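Local coordinates for polyketide biosynthesis 3-hydroxy-3-methylglutaryl-ACP synthase PksG (Bacillus subtilis, PDB 4YXT), which catalyses the aldol condensation of an acetyl group carried by an acyl carrier protein with a beta-ketothioester polyketide intermediate during bacillaene biosynthesis, at residues T15-V20 with D357-L362. The protein carries 1 engineered substitution. Sequence-based numbering, arbitrary orientation.
Sequences TAYLDV and DRRYQL
Y17 and Q361 form a parallel beta bridge next to that of A16 with Y360, and three backbone hydrogen bonds join the strands: Y360 N to T15 O (3.0 Å), Y17 N to Y360 O (2.8 Å) and L362 N to Y17 O (2.9 Å). With CG between its backbone N and carbonyl carbon (chi1 73°), Y17 lays its ring against strand 360-361. Q361 CA sits over one face of the ring, 4.2 Å from its centroid, in a CH-pi contact, while R359 O lies at the ring edge. Q361 runs extended past the phenol, its amide plane turned 45° from the ring, bringing OE1 to 2.9 Å from Y17 OH. Y17 CB sits over the centre of one face of the R359 guanidinium, 4.0 Å above its plane; that group is gripped elsewhere by the carbonyls of L356, G13 and R293 and a salt bridge to E41. A16 CB approaches L362 CD2, and L18 CD1 lies 4.0 Å from L362 CB. Strand 41-43 flanks 16-19 on its other edge, completing a small three-stranded sheet that joins segments of the N- and C-terminal HMG-CoA synthase family regions. One water, accepting from D19 N and Q361 NE2 and donating to L362 O, links polar groups of both segments beyond the L362 N bond.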
ATOM      1  N   THR A  15     -12.686  -1.679  22.465  1.00 30.51           N
ATOM      2  CA  THR A  15     -13.039  -1.235  23.791  1.00 32.24           C
ATOM      3  C   THR A  15     -14.394  -1.877  24.160  1.00 34.15           C
ATOM      4  O   THR A  15     -14.847  -1.774  25.293  1.00 41.10           O
ATOM      5  CB  THR A  15     -13.158   0.292  23.800  1.00 34.20           C
ATOM      6  OG1 THR A  15     -14.084   0.665  22.805  1.00 35.89           O
ATOM      7  CG2 THR A  15     -11.900   0.949  23.410  1.00 32.63           C
ATOM      8  N   ALA A  16     -15.045  -2.539  23.203  1.00 32.75           N
ATOM      9  CA  ALA A  16     -16.359  -3.137  23.428  1.00 32.38           C
ATOM     10  C   ALA A  16     -16.434  -4.441  22.686  1.00 32.06           C
ATOM     11  O   ALA A  16     -15.862  -4.568  21.599  1.00 36.39           O
ATOM     12  CB  ALA A  16     -17.467  -2.207  22.971  1.00 29.06           C
ATOM     13  N   TYR A  17     -17.125  -5.422  23.257  1.00 32.33           N
ATOM     14  CA  TYR A  17     -17.340  -6.683  22.544  1.00 30.05           C
ATOM     15  C   TYR A  17     -18.764  -7.122  22.612  1.00 31.00           C
ATOM     16  O   TYR A  17     -19.576  -6.488  23.302  1.00 34.47           O
ATOM     17  CB  TYR A  17     -16.432  -7.781  23.037  1.00 29.74           C
ATOM     18  CG  TYR A  17     -16.769  -8.342  24.383  1.00 32.49           C
ATOM     19  CD1 TYR A  17     -17.370  -9.588  24.487  1.00 31.34           C
ATOM     20  CD2 TYR A  17     -16.481  -7.629  25.561  1.00 31.26           C
ATOM     21  CE1 TYR A  17     -17.681 -10.135  25.719  1.00 34.07           C
ATOM     22  CE2 TYR A  17     -16.795  -8.160  26.809  1.00 33.73           C
ATOM     23  CZ  TYR A  17     -17.406  -9.424  26.870  1.00 34.84           C
ATOM     24  OH  TYR A  17     -17.735  -9.988  28.057  1.00 34.20           O
ATOM     25  N   LEU A  18     -19.076  -8.157  21.820  1.00 30.17           N
ATOM     26  CA  LEU A  18     -20.379  -8.827  21.865  1.00 31.12           C
ATOM     27  C   LEU A  18     -20.193 -10.293  22.143  1.00 31.09           C
ATOM     28  O   LEU A  18     -19.267 -10.929  21.636  1.00 30.54           O
ATOM     29  CB  LEU A  18     -21.154  -8.639  20.566  1.00 34.71           C
ATOM     30  CG  LEU A  18     -22.617  -9.083  20.639  1.00 37.29           C
ATOM     31  CD1 LEU A  18     -23.469  -8.012  21.323  1.00 38.21           C
ATOM     32  CD2 LEU A  18     -23.131  -9.427  19.252  1.00 35.98           C
ATOM     33  N   ASP A  19     -21.051 -10.856  22.977  1.00 33.11           N
ATOM     34  CA  ASP A  19     -21.035 -12.299  23.130  1.00 35.86           C
ATOM     35  C   ASP A  19     -21.772 -12.907  21.942  1.00 33.78           C
ATOM     36  O   ASP A  19     -22.940 -12.672  21.716  1.00 30.58           O
ATOM     37  CB  ASP A  19     -21.641 -12.750  24.449  1.00 41.21           C
ATOM     38  CG  ASP A  19     -21.519 -14.253  24.652  1.00 46.55           C
ATOM     39  OD1 ASP A  19     -20.469 -14.856  24.317  1.00 53.69           O
ATOM     40  OD2 ASP A  19     -22.471 -14.831  25.174  1.00 52.80           O
ATOM     41  N   VAL A  20     -21.049 -13.683  21.169  1.00 33.13           N
ATOM     42  CA  VAL A  20     -21.532 -14.154  19.890  1.00 38.14           C
ATOM     43  C   VAL A  20     -22.401 -15.420  20.013  1.00 39.75           C
ATOM     44  O   VAL A  20     -23.136 -15.747  19.086  1.00 40.24           O
ATOM     45  CB  VAL A  20     -20.317 -14.265  18.926  1.00 37.46           C
ATOM     46  CG1 VAL A  20     -20.405 -15.402  17.968  1.00 42.13           C
ATOM     47  CG2 VAL A  20     -20.188 -12.948  18.184  1.00 40.77           C
ATOM     48  N   ASP A 357      -9.780  -9.158  28.472  1.00 25.94           N
ATOM     49  CA  ASP A 357     -10.700  -9.271  29.622  1.00 29.14           C
ATOM     50  C   ASP A 357     -11.390  -7.942  30.046  1.00 29.37           C
ATOM     51  O   ASP A 357     -12.438  -8.009  30.667  1.00 29.21           O
ATOM     52  CB  ASP A 357     -10.012  -9.852  30.857  1.00 28.29           C
ATOM     53  CG  ASP A 357      -9.378 -11.194  30.614  1.00 30.27           C
ATOM     54  OD1 ASP A 357      -9.843 -11.961  29.729  1.00 33.87           O
ATOM     55  OD2 ASP A 357      -8.386 -11.473  31.312  1.00 23.12           O
ATOM     56  N   ARG A 358     -10.830  -6.757  29.734  1.00 30.25           N
ATOM     57  CA  ARG A 358     -11.410  -5.493  30.259  1.00 31.63           C
ATOM     58  C   ARG A 358     -12.313  -4.767  29.327  1.00 32.99           C
ATOM     59  O   ARG A 358     -12.687  -3.632  29.612  1.00 38.25           O
ATOM     60  CB  ARG A 358     -10.349  -4.502  30.749  1.00 35.44           C
ATOM     61  CG  ARG A 358      -9.042  -5.152  31.164  1.00 39.88           C
ATOM     62  CD  ARG A 358      -8.495  -4.654  32.497  1.00 46.93           C
ATOM     63  NE  ARG A 358      -7.868  -5.746  33.247  1.00 54.17           N
ATOM     64  CZ  ARG A 358      -7.130  -5.593  34.347  1.00 69.99           C
ATOM     65  NH1 ARG A 358      -6.883  -4.390  34.849  1.00 76.84           N
ATOM     66  NH2 ARG A 358      -6.621  -6.659  34.954  1.00 74.57           N
ATOM     67  N   ARG A 359     -12.701  -5.376  28.214  1.00 29.67           N
ATOM     68  CA  ARG A 359     -13.575  -4.669  27.290  1.00 29.44           C
ATOM     69  C   ARG A 359     -14.986  -4.692  27.802  1.00 29.39           C
ATOM     70  O   ARG A 359     -15.372  -5.601  28.555  1.00 28.20           O
ATOM     71  CB  ARG A 359     -13.532  -5.294  25.881  1.00 28.08           C
ATOM     72  CG  ARG A 359     -12.160  -5.324  25.247  1.00 26.30           C
ATOM     73  CD  ARG A 359     -12.147  -6.188  23.996  1.00 24.42           C
ATOM     74  NE  ARG A 359     -12.351  -7.608  24.339  1.00 23.62           N
ATOM     75  CZ  ARG A 359     -12.547  -8.593  23.464  1.00 23.53           C
ATOM     76  NH1 ARG A 359     -12.525  -8.329  22.140  1.00 23.59           N
ATOM     77  NH2 ARG A 359     -12.750  -9.860  23.907  1.00 20.95           N
ATOM     78  N   TYR A 360     -15.761  -3.704  27.362  1.00 33.18           N
ATOM     79  CA  TYR A 360     -17.149  -3.555  27.753  1.00 35.23           C
ATOM     80  C   TYR A 360     -18.057  -4.414  26.921  1.00 39.29           C
ATOM     81  O   TYR A 360     -18.040  -4.342  25.683  1.00 37.60           O
ATOM     82  CB  TYR A 360     -17.554  -2.110  27.544  1.00 37.68           C
ATOM     83  CG  TYR A 360     -18.945  -1.740  27.990  1.00 41.24           C
ATOM     84  CD1 TYR A 360     -19.173  -1.259  29.272  1.00 46.87           C
ATOM     85  CD2 TYR A 360     -20.007  -1.794  27.117  1.00 41.37           C
ATOM     86  CE1 TYR A 360     -20.436  -0.876  29.677  1.00 47.18           C
ATOM     87  CE2 TYR A 360     -21.265  -1.413  27.503  1.00 48.24           C
ATOM     88  CZ  TYR A 360     -21.484  -0.962  28.788  1.00 47.97           C
ATOM     89  OH  TYR A 360     -22.758  -0.577  29.172  1.00 50.63           O
ATOM     90  N   GLN A 361     -18.903  -5.183  27.600  1.00 42.22           N
ATOM     91  CA  GLN A 361     -19.857  -6.056  26.926  1.00 43.10           C
ATOM     92  C   GLN A 361     -21.144  -5.346  26.475  1.00 42.46           C
ATOM     93  O   GLN A 361     -21.862  -4.794  27.287  1.00 46.83           O
ATOM     94  CB  GLN A 361     -20.244  -7.205  27.841  1.00 44.61           C
ATOM     95  CG  GLN A 361     -21.329  -8.066  27.217  1.00 47.36           C
ATOM     96  CD  GLN A 361     -21.349  -9.475  27.747  1.00 48.75           C
ATOM     97  OE1 GLN A 361     -20.600  -9.822  28.650  1.00 55.22           O
ATOM     98  NE2 GLN A 361     -22.204 -10.294  27.184  1.00 46.06           N
ATOM     99  N   LEU A 362     -21.451  -5.409  25.186  1.00 38.56           N
ATOM    100  CA  LEU A 362     -22.663  -4.827  24.673  1.00 37.31           C
ATOM    101  C   LEU A 362     -23.883  -5.725  24.915  1.00 39.65           C
ATOM    102  O   LEU A 362     -23.795  -6.943  24.855  1.00 41.71           O
ATOM    103  CB  LEU A 362     -22.536  -4.570  23.171  1.00 34.75           C
ATOM    104  CG  LEU A 362     -21.466  -3.605  22.693  1.00 38.72           C
ATOM    105  CD1 LEU A 362     -21.444  -3.658  21.177  1.00 40.66           C
ATOM    106  CD2 LEU A 362     -21.694  -2.166  23.166  1.00 36.40           C
TER
HETATM  107  O   HOH W   1     -22.993  -9.372  24.657  1.00 31.27           O